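Local coordinates for protein LIP (Serratia marcescens, PDB 4A1R) that is a membrane-bound lipoprotein of the TssJ family and a component of the bacterial type VI secretion system, at residues V94-I108 and H134-K146. Numbering follows the deposited sequence. Where two conformers were deposited one is given.
Sequences VIAEYQNLDGKTWRI and HIVAGVSGLRPVK
The carbonyl oxygen of G138 accepts two hydrogen bonds where the two sheets of this beta-sandwich come together at one edge: Y98 OH donates to G138 O across 2.6 Å, and G141 N closes the type I turn G138-G141 on the same oxygen. The phenol suits this place because its ring can be buried while its hydroxyl satisfies a carbonyl of the hairpin formed by strands 130-138 and 141-144. The Y98 hydroxyl arrives in the carbonyl plane, and G138 O lies at the ring edge. K104 CD lies 3.8 Å above one face of that ring, offset toward its rim; the chain bends at chi2 (-110°), and its NZ donates to N100 O in the loop that links strands 91-96 and 107-111.

A single beta bridge, T105 with G141, joins this loop to the edge strand. T105 N donates to S140 O at 2.9 Å, and L142 N returns a nearly straight bond to T105 O at 2.8 Å. G141 is suited to the bridge, since a CB there would run into T105 N and the carbonyl before it.

Beyond the bridge L142 enters the sandwich interior: its CG packs against A96 CB at 3.8 Å, the small alanine leaving room for the branched leucine, while its CD1 touches V94 CG1. Strand 9-16 adds L12 and F14 against V94. Farther along, I108 and I135 meet tip to tip, CD1 to CD1 at 3.8 Å; both are branched and apolar, long enough for their delta methyls to bring the two sheets into contact, and F14 also packs on I135. At the surface one water joins T105 OG1 to L142 O, donating to the carbonyl at 3.0 Å.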
loop_
_atom_site.group_PDB
_atom_site.type_symbol
_atom_site.label_atom_id
_atom_site.label_comp_id
_atom_site.label_asym_id
_atom_site.label_seq_id
_atom_site.Cartn_x
_atom_site.Cartn_y
_atom_site.Cartn_z
ATOM N N VAL A 94 -1.224 1.475 -2.392
ATOM C CA VAL A 94 -2.036 0.645 -1.497
ATOM C C VAL A 94 -3.484 0.954 -1.868
ATOM O O VAL A 94 -3.843 2.139 -2.041
ATOM C CB VAL A 94 -1.783 0.913 0.010
ATOM C CG1 VAL A 94 -2.524 -0.106 0.879
ATOM C CG2 VAL A 94 -0.295 0.888 0.341
ATOM N N ILE A 95 -4.280 -0.105 -2.042
ATOM C CA ILE A 95 -5.712 -0.020 -2.394
ATOM C C ILE A 95 -6.494 -0.741 -1.288
ATOM O O ILE A 95 -6.105 -1.827 -0.846
ATOM C CB ILE A 95 -6.012 -0.732 -3.762
ATOM C CG1 ILE A 95 -5.255 -0.067 -4.908
ATOM C CG2 ILE A 95 -7.527 -0.747 -4.081
ATOM C CD1 ILE A 95 -5.314 -0.797 -6.233
ATOM N N ALA A 96 -7.592 -0.152 -0.824
ATOM C CA ALA A 96 -8.448 -0.805 0.191
ATOM C C ALA A 96 -9.826 -0.891 -0.473
ATOM O O ALA A 96 -10.382 0.140 -0.829
ATOM C CB ALA A 96 -8.570 0.062 1.426
ATOM N N GLU A 97 -10.356 -2.094 -0.654
ATOM C CA GLU A 97 -11.617 -2.251 -1.435
ATOM C C GLU A 97 -12.844 -2.092 -0.503
ATOM O O GLU A 97 -13.547 -3.067 -0.171
ATOM C CB GLU A 97 -11.624 -3.592 -2.181
ATOM C CG GLU A 97 -10.408 -3.767 -3.114
ATOM C CD GLU A 97 -10.520 -4.919 -4.125
ATOM O OE1 GLU A 97 -11.478 -5.702 -4.046
ATOM O OE2 GLU A 97 -9.623 -5.023 -5.004
ATOM N N TYR A 98 -13.056 -0.866 -0.023
ATOM C CA TYR A 98 -14.239 -0.555 0.784
ATOM C C TYR A 98 -15.521 -0.905 0.003
ATOM O O TYR A 98 -15.595 -0.647 -1.199
ATOM C CB TYR A 98 -14.298 0.947 1.094
ATOM C CG TYR A 98 -13.252 1.411 2.101
ATOM C CD1 TYR A 98 -13.511 1.367 3.474
ATOM C CD2 TYR A 98 -12.015 1.876 1.670
ATOM C CE1 TYR A 98 -12.571 1.804 4.387
ATOM C CE2 TYR A 98 -11.059 2.294 2.581
ATOM C CZ TYR A 98 -11.337 2.245 3.941
ATOM O OH TYR A 98 -10.383 2.666 4.859
ATOM N N GLN A 99 -16.533 -1.393 0.705
ATOM C CA GLN A 99 -17.865 -1.646 0.047
ATOM C C GLN A 99 -18.612 -0.378 -0.373
ATOM O O GLN A 99 -19.461 -0.405 -1.286
ATOM C CB GLN A 99 -18.790 -2.436 0.962
ATOM C CG GLN A 99 -18.282 -3.756 1.507
ATOM C CD GLN A 99 -19.346 -4.404 2.375
ATOM O OE1 GLN A 99 -20.435 -3.845 2.548
ATOM N NE2 GLN A 99 -19.063 -5.586 2.885
ATOM N N ASN A 100 -18.310 0.731 0.289
ATOM C CA ASN A 100 -18.920 2.011 -0.039
ATOM C C ASN A 100 -17.825 2.981 -0.355
ATOM O O ASN A 100 -17.331 3.667 0.526
ATOM C CB ASN A 100 -19.731 2.538 1.147
ATOM C CG ASN A 100 -21.102 1.920 1.227
ATOM O OD1 ASN A 100 -21.370 1.071 2.082
ATOM N ND2 ASN A 100 -21.969 2.314 0.311
ATOM N N LEU A 101 -17.460 3.039 -1.626
ATOM C CA LEU A 101 -16.280 3.750 -2.073
ATOM C C LEU A 101 -16.361 5.275 -1.934
ATOM O O LEU A 101 -15.337 5.953 -1.745
ATOM C CB LEU A 101 -16.071 3.441 -3.548
ATOM C CG LEU A 101 -15.265 2.242 -3.991
ATOM C CD1 LEU A 101 -15.144 2.421 -5.484
ATOM C CD2 LEU A 101 -13.885 2.168 -3.335
ATOM N N ASP A 102 -17.560 5.833 -2.081
ATOM C CA ASP A 102 -17.723 7.300 -2.086
ATOM C C ASP A 102 -17.173 7.983 -0.862
ATOM O O ASP A 102 -17.478 7.593 0.254
ATOM C CB ASP A 102 -19.190 7.700 -2.227
ATOM C CG ASP A 102 -19.694 7.515 -3.613
ATOM O OD1 ASP A 102 -18.878 7.181 -4.497
ATOM O OD2 ASP A 102 -20.906 7.693 -3.815
ATOM N N GLY A 103 -16.396 9.042 -1.087
ATOM C CA GLY A 103 -15.810 9.796 0.011
ATOM C C GLY A 103 -14.762 9.105 0.876
ATOM O O GLY A 103 -14.419 9.615 1.940
ATOM N N LYS A 104 -14.258 7.950 0.428
ATOM C CA LYS A 104 -13.230 7.216 1.165
ATOM C C LYS A 104 -11.891 7.351 0.466
ATOM O O LYS A 104 -11.824 7.433 -0.773
ATOM C CB LYS A 104 -13.593 5.730 1.306
ATOM C CG LYS A 104 -14.967 5.464 1.881
ATOM C CD LYS A 104 -14.933 4.876 3.264
ATOM C CE LYS A 104 -16.326 4.421 3.689
ATOM N NZ LYS A 104 -17.362 5.115 2.834
ATOM N N THR A 105 -10.812 7.401 1.252
ATOM C CA THR A 105 -9.470 7.366 0.664
ATOM C C THR A 105 -9.133 5.883 0.467
ATOM O O THR A 105 -8.562 5.231 1.353
ATOM C CB THR A 105 -8.429 8.108 1.558
ATOM O OG1 THR A 105 -8.903 9.440 1.821
ATOM C CG2 THR A 105 -7.050 8.194 0.850
ATOM N N TRP A 106 -9.543 5.352 -0.685
ATOM C CA TRP A 106 -9.385 3.917 -0.966
ATOM C C TRP A 106 -8.073 3.597 -1.627
ATOM O O TRP A 106 -7.747 2.418 -1.838
ATOM C CB TRP A 106 -10.552 3.395 -1.827
ATOM C CG TRP A 106 -10.830 4.142 -3.112
ATOM C CD1 TRP A 106 -11.819 5.113 -3.310
ATOM C CD2 TRP A 106 -10.194 3.977 -4.436
ATOM N NE1 TRP A 106 -11.828 5.541 -4.600
ATOM C CE2 TRP A 106 -10.874 4.915 -5.330
ATOM C CE3 TRP A 106 -9.174 3.158 -4.956
ATOM C CZ2 TRP A 106 -10.531 5.033 -6.674
ATOM C CZ3 TRP A 106 -8.829 3.302 -6.310
ATOM C CH2 TRP A 106 -9.482 4.221 -7.146
ATOM N N ARG A 107 -7.330 4.628 -2.016
ATOM C CA ARG A 107 -5.961 4.438 -2.592
ATOM C C ARG A 107 -4.961 5.440 -2.005
ATOM O O ARG A 107 -5.287 6.645 -1.828
ATOM C CB ARG A 107 -6.039 4.565 -4.110
ATOM C CG ARG A 107 -4.925 5.288 -4.833
ATOM C CD ARG A 107 -5.284 5.526 -6.308
ATOM N NE ARG A 107 -6.381 6.486 -6.495
ATOM C CZ ARG A 107 -7.061 6.653 -7.628
ATOM N NH1 ARG A 107 -6.753 5.949 -8.725
ATOM N NH2 ARG A 107 -8.057 7.535 -7.670
ATOM N N ILE A 108 -3.755 4.955 -1.689
ATOM C CA ILE A 108 -2.641 5.853 -1.350
ATOM C C ILE A 108 -1.374 5.397 -2.079
ATOM O O ILE A 108 -1.210 4.212 -2.403
ATOM C CB ILE A 108 -2.370 5.981 0.177
ATOM C CG1 ILE A 108 -1.865 4.652 0.788
ATOM C CG2 ILE A 108 -3.533 6.628 0.944
ATOM C CD1 ILE A 108 -1.565 4.687 2.278
ATOM N N HIS A 134 3.643 2.320 8.572
ATOM C CA HIS A 134 2.456 1.910 9.294
ATOM C C HIS A 134 1.260 2.605 8.685
ATOM O O HIS A 134 1.272 3.835 8.503
ATOM C CB HIS A 134 2.593 2.280 10.782
ATOM C CG HIS A 134 3.654 1.480 11.531
ATOM N ND1 HIS A 134 3.395 0.838 12.682
ATOM C CD2 HIS A 134 4.997 1.238 11.244
ATOM C CE1 HIS A 134 4.508 0.216 13.114
ATOM N NE2 HIS A 134 5.486 0.461 12.229
ATOM N N ILE A 135 0.239 1.817 8.359
ATOM C CA ILE A 135 -0.976 2.292 7.673
ATOM C C ILE A 135 -2.190 1.917 8.511
ATOM O O ILE A 135 -2.267 0.814 9.091
ATOM C CB ILE A 135 -1.137 1.680 6.249
ATOM C CG1 ILE A 135 0.115 1.890 5.394
ATOM C CG2 ILE A 135 -2.381 2.213 5.520
ATOM C CD1 ILE A 135 0.494 3.342 5.160
ATOM N N VAL A 136 -3.153 2.826 8.590
ATOM C CA VAL A 136 -4.432 2.470 9.195
ATOM C C VAL A 136 -5.527 2.454 8.113
ATOM O O VAL A 136 -5.657 3.410 7.328
ATOM C CB VAL A 136 -4.838 3.440 10.317
ATOM C CG1 VAL A 136 -6.174 3.006 10.922
ATOM C CG2 VAL A 136 -3.753 3.489 11.394
ATOM N N ALA A 137 -6.281 1.356 8.053
ATOM C CA ALA A 137 -7.550 1.326 7.285
ATOM C C ALA A 137 -8.654 1.855 8.212
ATOM O O ALA A 137 -9.173 1.151 9.078
ATOM C CB ALA A 137 -7.862 -0.086 6.805
ATOM N N GLY A 138 -8.974 3.133 8.048
ATOM C CA GLY A 138 -9.922 3.772 8.929
ATOM C C GLY A 138 -11.276 3.854 8.252
ATOM O O GLY A 138 -11.419 3.570 7.049
ATOM N N VAL A 139 -12.268 4.255 9.031
ATOM C CA VAL A 139 -13.623 4.449 8.536
ATOM C C VAL A 139 -13.647 5.331 7.285
ATOM O O VAL A 139 -14.392 5.063 6.359
ATOM C CB VAL A 139 -14.532 5.008 9.671
ATOM C CG1 VAL A 139 -15.825 5.584 9.130
ATOM C CG2 VAL A 139 -14.842 3.918 10.689
ATOM N N SER A 140 -12.833 6.378 7.236
ATOM C CA SER A 140 -12.864 7.274 6.088
ATOM C C SER A 140 -11.860 6.904 4.992
ATOM O O SER A 140 -11.837 7.531 3.952
ATOM C CB SER A 140 -12.700 8.741 6.525
ATOM O OG SER A 140 -11.386 9.017 7.020
ATOM N N GLY A 141 -11.040 5.876 5.207
ATOM C CA GLY A 141 -10.020 5.553 4.212
ATOM C C GLY A 141 -8.697 5.151 4.841
ATOM O O GLY A 141 -8.579 4.982 6.055
ATOM N N LEU A 142 -7.714 4.964 3.984
ATOM C CA LEU A 142 -6.392 4.565 4.417
ATOM C C LEU A 142 -5.643 5.829 4.815
ATOM O O LEU A 142 -5.741 6.861 4.111
ATOM C CB LEU A 142 -5.614 3.976 3.240
ATOM C CG LEU A 142 -6.024 2.604 2.697
ATOM C CD1 LEU A 142 -5.584 2.439 1.268
ATOM C CD2 LEU A 142 -5.488 1.475 3.575
ATOM N N ARG A 143 -4.844 5.733 5.876
ATOM C CA ARG A 143 -3.912 6.810 6.156
ATOM C C ARG A 143 -2.617 6.278 6.796
ATOM O O ARG A 143 -2.650 5.362 7.625
ATOM C CB ARG A 143 -4.554 7.847 7.049
ATOM C CG ARG A 143 -4.856 7.316 8.422
ATOM C CD ARG A 143 -5.469 8.366 9.332
ATOM N NE ARG A 143 -5.366 7.904 10.711
ATOM C CZ ARG A 143 -6.267 7.149 11.328
ATOM N NH1 ARG A 143 -7.390 6.784 10.708
ATOM N NH2 ARG A 143 -6.045 6.775 12.577
ATOM N N PRO A 144 -1.488 6.851 6.393
ATOM C CA PRO A 144 -0.258 6.525 7.126
ATOM C C PRO A 144 -0.296 7.078 8.559
ATOM O O PRO A 144 -0.974 8.075 8.808
ATOM C CB PRO A 144 0.846 7.155 6.277
ATOM C CG PRO A 144 0.169 8.130 5.361
ATOM C CD PRO A 144 -1.247 7.665 5.183
ATOM N N VAL A 145 0.391 6.396 9.483
ATOM C CA VAL A 145 0.529 6.794 10.898
ATOM C C VAL A 145 1.861 7.545 11.109
ATOM O O VAL A 145 2.879 7.165 10.530
ATOM C CB VAL A 145 0.525 5.559 11.830
ATOM C CG1 VAL A 145 0.389 5.966 13.291
ATOM C CG2 VAL A 145 -0.595 4.611 11.463
ATOM N N LYS A 146 1.855 8.589 11.943
ATOM C CA LYS A 146 3.059 9.416 12.190
ATOM C C LYS A 146 4.111 8.693 13.018
ATOM O O LYS A 146 3.816 8.210 14.106
HETATM O O HOH W 1 -7.032 9.614 4.304
#